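Local coordinates for protein nicotinate-nucleotide diphosphorylase (Carboxylating) (Streptococcus pyogenes GA06023, PDB 5HUO) that probably catalyses the conversion of quinolinate and phosphoribosyl diphosphate to nicotinate mononucleotide, carbon dioxide and diphosphate, a step in NAD biosynthesis, at residues Ala143-Ala148 against His297-Leu302; Ile194-Asn199 against Ala212-Tyr217. All coordinates share one frame; numbering follows the deposited sequence.

Contact 1: residues Ala143-Ala148 against His297-Leu302; sequences ASMTAA and HSAKSL. With SO4 (sulfate ion), chain I.
Met145 reaches out from its helix and lays its sulfur against Ala299. The SD atom lies 3.7 Å from Ala299 CA and 4.0 Å from Ala299 CB. CG is anti to the backbone N (chi1 -167°) and the chain is extended beyond it, which carries the thioether across to the loop. The methyl CE goes on past Ala299 to within 4.1 Å of the carbonyl O of Ser298. One helix residue earlier, Ser144 meets Leu302. Its OG sits 3.8 Å from Leu302 CD1 and 3.9 Å from Leu302 CD2, so both methyls of the leucine fork face the hydroxyl. This touch is van der Waals only; the polar partners of Ser144 OG are Val78 N and the carbonyl O of Ser140. Where helix 294-297 ends, His297 ND1 and Ser298 OG share a hydrogen bond at the ring edge. On the same ring, NE2 donates to sulfate O4 at 2.7 Å, nearly straight at 161°. Gly293 N and Lys165 NZ also bind this sulfate. Ser298 OG bonds to Ser301 N of the second subunit, and the reciprocal bond is also made. The contact thus packs the connection between helix 294-297 and strand 304-311 on the long helix 122-153.

Contact 2: residues Ile194-Asn199 against Ala212-Tyr217; sequences IMLKDN and AQARAY
Strand 194-196 runs beside the last turns of helix 207-217, and the nearest CA atoms, of Ile194 and Ala214, are 7.4 Å apart. The methyl of Ala214 is the meeting point. Ile194 touches it with two branches: CD1 comes to 3.9 Å of Ala214 CB and CG2 to 4.1 Å. CG1 is anti to the carbonyl carbon (chi1 -73°) and CD1 extends from it, which takes CD1 on to 4.0 Å from Ala214 O. Leu196, two residues along and facing the same helix, adds CD1 at 4.3 Å from Ala214 CB. The contact is buried and made by aliphatic side chains. It belongs to the alpha/beta-barrel domain of quinolinate phosphoribosyltransferases. Strand 194-196 lies at one end of the parallel sheet, and helix 207-217 packs on it. Helices 198-204 and 207-217 link this strand to the neighbouring parallel strand 224-228, a beta-alpha-beta crossover. Backbone bonds from Ile194 and Leu196 to Glu225 tie the two strands together. Lys197, just past the strand, forms a salt bridge with Glu227. Farther along the helix, Tyr217 OH bonds to Glu53 of the second subunit, and Arg179 of the third subunit makes a cation-pi contact with Tyr217.

In the fold
Contact 2 is nested within the chain loop that contact 1 closes. Their centres are 32 Å apart, and their nearest atoms are about 12 Å apart, so they do not touch. The centre of contact 1 lies about 9 Å from the centre of the chain, that of contact 2 about 26 Å from it. Both belong to the C-terminal domain of the family and both reach the second subunit; contact 2 also meets a third, in keeping with the hexamer. Each has a sulfate nearby, probably from the crystallisation liquor. The one at 297-302 is hydrogen-bonded, whereas Lys197 in 194-199 makes only a long, weak ion pair. The sulfate held by His297, Lys165 and Gly293 N may mark a place suited to a substrate phosphate.

Contact 1: residues Ala143-Ala148 against His297-Leu302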
# COMPACT_ATOMS: atom_id res chain seq x y z
N ALA A 143 27.21 -6.35 12.11
CA ALA A 143 28.51 -6.38 11.38
C ALA A 143 29.65 -6.69 12.35
O ALA A 143 30.48 -7.56 12.10
CB ALA A 143 28.75 -5.09 10.67
N SER A 144 29.61 -6.00 13.47
CA SER A 144 30.58 -6.18 14.56
C SER A 144 30.63 -7.64 15.00
O SER A 144 31.69 -8.28 15.13
CB SER A 144 30.24 -5.29 15.72
OG SER A 144 30.42 -3.90 15.41
N MET A 145 29.45 -8.18 15.26
CA MET A 145 29.37 -9.55 15.77
C MET A 145 29.88 -10.57 14.73
O MET A 145 30.58 -11.51 15.08
CB MET A 145 27.95 -9.89 16.20
CG MET A 145 27.88 -11.17 17.01
SD MET A 145 26.16 -11.45 17.39
CE MET A 145 26.23 -13.07 18.20
N THR A 146 29.48 -10.36 13.48
CA THR A 146 29.95 -11.19 12.36
C THR A 146 31.49 -11.15 12.27
O THR A 146 32.15 -12.19 12.26
CB THR A 146 29.36 -10.72 11.04
OG1 THR A 146 27.94 -10.82 11.11
CG2 THR A 146 29.87 -11.57 9.89
N ALA A 147 32.03 -9.95 12.32
CA ALA A 147 33.48 -9.74 12.35
C ALA A 147 34.15 -10.47 13.48
O ALA A 147 35.20 -11.08 13.30
CB ALA A 147 33.83 -8.28 12.43
N ALA A 148 33.53 -10.42 14.65
CA ALA A 148 34.07 -11.10 15.84
C ALA A 148 34.10 -12.63 15.65
O ALA A 148 35.03 -13.30 16.08
CB ALA A 148 33.25 -10.74 17.06
N HIS A 297 19.78 -13.10 14.97
CA HIS A 297 18.65 -13.12 15.98
C HIS A 297 19.01 -12.59 17.37
O HIS A 297 18.13 -12.32 18.16
CB HIS A 297 17.90 -14.47 16.04
CG HIS A 297 18.68 -15.63 16.59
ND1 HIS A 297 19.33 -15.59 17.81
CD2 HIS A 297 18.85 -16.89 16.12
CE1 HIS A 297 19.89 -16.76 18.06
NE2 HIS A 297 19.63 -17.57 17.04
N SER A 298 20.31 -12.47 17.66
CA SER A 298 20.82 -12.18 19.03
C SER A 298 22.04 -11.24 19.02
O SER A 298 22.91 -11.32 19.88
CB SER A 298 21.19 -13.47 19.76
OG SER A 298 20.04 -14.23 20.08
N ALA A 299 22.05 -10.31 18.07
CA ALA A 299 23.13 -9.36 17.98
C ALA A 299 22.88 -8.19 18.88
O ALA A 299 21.80 -7.67 18.92
CB ALA A 299 23.26 -8.87 16.56
N LYS A 300 23.89 -7.80 19.63
CA LYS A 300 23.81 -6.60 20.46
C LYS A 300 23.92 -5.41 19.55
O LYS A 300 24.64 -5.47 18.57
CB LYS A 300 24.93 -6.59 21.49
CG LYS A 300 24.63 -7.54 22.63
CD LYS A 300 25.78 -7.55 23.65
CE LYS A 300 25.46 -8.33 24.95
NZ LYS A 300 26.35 -7.96 26.11
N SER A 301 23.22 -4.33 19.82
CA SER A 301 23.39 -3.20 18.95
C SER A 301 24.67 -2.48 19.36
O SER A 301 25.08 -2.59 20.47
CB SER A 301 22.15 -2.29 18.86
OG SER A 301 21.76 -1.94 20.13
N LEU A 302 25.28 -1.75 18.43
CA LEU A 302 26.48 -1.01 18.71
C LEU A 302 26.13 0.43 19.06
O LEU A 302 25.42 1.10 18.31
CB LEU A 302 27.40 -1.02 17.50
CG LEU A 302 28.85 -0.60 17.75
CD1 LEU A 302 29.56 -1.76 18.42
CD2 LEU A 302 29.55 -0.27 16.42
S SO4 I . 21.42 -21.11 15.69
O1 SO4 I . 22.50 -21.54 16.58
O2 SO4 I . 22.01 -20.77 14.40
O3 SO4 I . 20.57 -22.25 15.39
O4 SO4 I . 20.60 -20.01 16.25

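Contact 2: residues Ile194-Asn199 against Ala212-Tyr217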
# COMPACT_ATOMS: atom_id res chain seq x y z
N ILE A 194 16.93 -24.87 -2.33
CA ILE A 194 16.25 -25.99 -1.70
C ILE A 194 17.07 -26.45 -0.52
O ILE A 194 18.29 -26.63 -0.65
CB ILE A 194 16.02 -27.12 -2.69
CG1 ILE A 194 14.91 -26.68 -3.64
CG2 ILE A 194 15.69 -28.43 -1.96
CD1 ILE A 194 14.47 -27.75 -4.61
N MET A 195 16.41 -26.63 0.61
CA MET A 195 17.05 -27.27 1.73
C MET A 195 16.16 -28.34 2.32
O MET A 195 15.09 -28.09 2.81
CB MET A 195 17.49 -26.27 2.79
CG MET A 195 18.49 -26.92 3.77
SD MET A 195 19.04 -25.85 5.10
CE MET A 195 19.62 -24.41 4.18
N LEU A 196 16.67 -29.56 2.25
CA LEU A 196 15.97 -30.75 2.72
C LEU A 196 16.49 -30.99 4.10
O LEU A 196 17.63 -31.38 4.30
CB LEU A 196 16.24 -31.96 1.83
CG LEU A 196 15.78 -31.74 0.39
CD1 LEU A 196 16.43 -32.78 -0.50
CD2 LEU A 196 14.28 -31.75 0.24
N LYS A 197 15.60 -30.76 5.04
CA LYS A 197 15.87 -30.85 6.47
C LYS A 197 15.52 -32.26 7.03
O LYS A 197 15.14 -33.17 6.31
CB LYS A 197 15.12 -29.72 7.20
CG LYS A 197 15.18 -28.36 6.49
CD LYS A 197 14.60 -27.25 7.35
CE LYS A 197 15.00 -25.85 6.85
NZ LYS A 197 16.30 -25.36 7.38
N ASP A 198 15.75 -32.42 8.33
CA ASP A 198 15.39 -33.65 9.10
C ASP A 198 14.12 -34.46 8.63
O ASP A 198 14.18 -35.64 8.24
CB ASP A 198 15.29 -33.26 10.60
CG ASP A 198 14.44 -31.91 10.87
OD1 ASP A 198 13.93 -31.21 9.96
OD2 ASP A 198 14.30 -31.55 12.06
N ASN A 199 12.97 -33.79 8.65
CA ASN A 199 11.67 -34.40 8.30
C ASN A 199 11.45 -34.76 6.83
O ASN A 199 10.81 -35.73 6.52
CB ASN A 199 10.49 -33.56 8.85
CG ASN A 199 10.66 -32.07 8.62
OD1 ASN A 199 11.60 -31.61 7.98
ND2 ASN A 199 9.75 -31.30 9.18
N ALA A 212 16.28 -36.64 -5.22
CA ALA A 212 15.77 -36.88 -6.58
C ALA A 212 14.49 -36.10 -6.85
O ALA A 212 14.34 -35.51 -7.92
CB ALA A 212 15.49 -38.35 -6.81
N GLN A 213 13.59 -36.09 -5.87
CA GLN A 213 12.31 -35.36 -6.01
C GLN A 213 12.47 -33.85 -6.08
O GLN A 213 11.82 -33.19 -6.88
CB GLN A 213 11.37 -35.67 -4.89
CG GLN A 213 10.90 -37.08 -4.94
CD GLN A 213 9.66 -37.29 -4.10
OE1 GLN A 213 8.95 -36.34 -3.79
NE2 GLN A 213 9.40 -38.53 -3.72
N ALA A 214 13.37 -33.34 -5.27
CA ALA A 214 13.77 -31.93 -5.33
C ALA A 214 14.25 -31.55 -6.73
O ALA A 214 13.78 -30.59 -7.32
CB ALA A 214 14.88 -31.65 -4.33
N ARG A 215 15.16 -32.35 -7.26
CA ARG A 215 15.71 -32.09 -8.58
C ARG A 215 14.64 -32.15 -9.63
O ARG A 215 14.59 -31.34 -10.54
CB ARG A 215 16.78 -33.11 -8.92
CG ARG A 215 17.94 -33.15 -7.94
CD ARG A 215 18.99 -32.16 -8.32
NE ARG A 215 20.28 -32.50 -7.74
CZ ARG A 215 21.19 -31.60 -7.36
NH1 ARG A 215 20.95 -30.29 -7.47
NH2 ARG A 215 22.34 -32.00 -6.84
N ALA A 216 13.79 -33.13 -9.53
CA ALA A 216 12.68 -33.27 -10.51
C ALA A 216 11.69 -32.11 -10.48
O ALA A 216 11.02 -31.82 -11.46
CB ALA A 216 11.94 -34.59 -10.25
N TYR A 217 11.58 -31.49 -9.31
CA TYR A 217 10.54 -30.50 -9.05
C TYR A 217 10.96 -29.12 -9.48
O TYR A 217 10.16 -28.30 -9.90
CB TYR A 217 10.16 -30.50 -7.53
CG TYR A 217 8.98 -29.58 -7.24
CD1 TYR A 217 7.70 -29.95 -7.60
CD2 TYR A 217 9.17 -28.31 -6.70
CE1 TYR A 217 6.62 -29.12 -7.43
CE2 TYR A 217 8.09 -27.47 -6.53
CZ TYR A 217 6.81 -27.90 -6.89
OH TYR A 217 5.70 -27.10 -6.72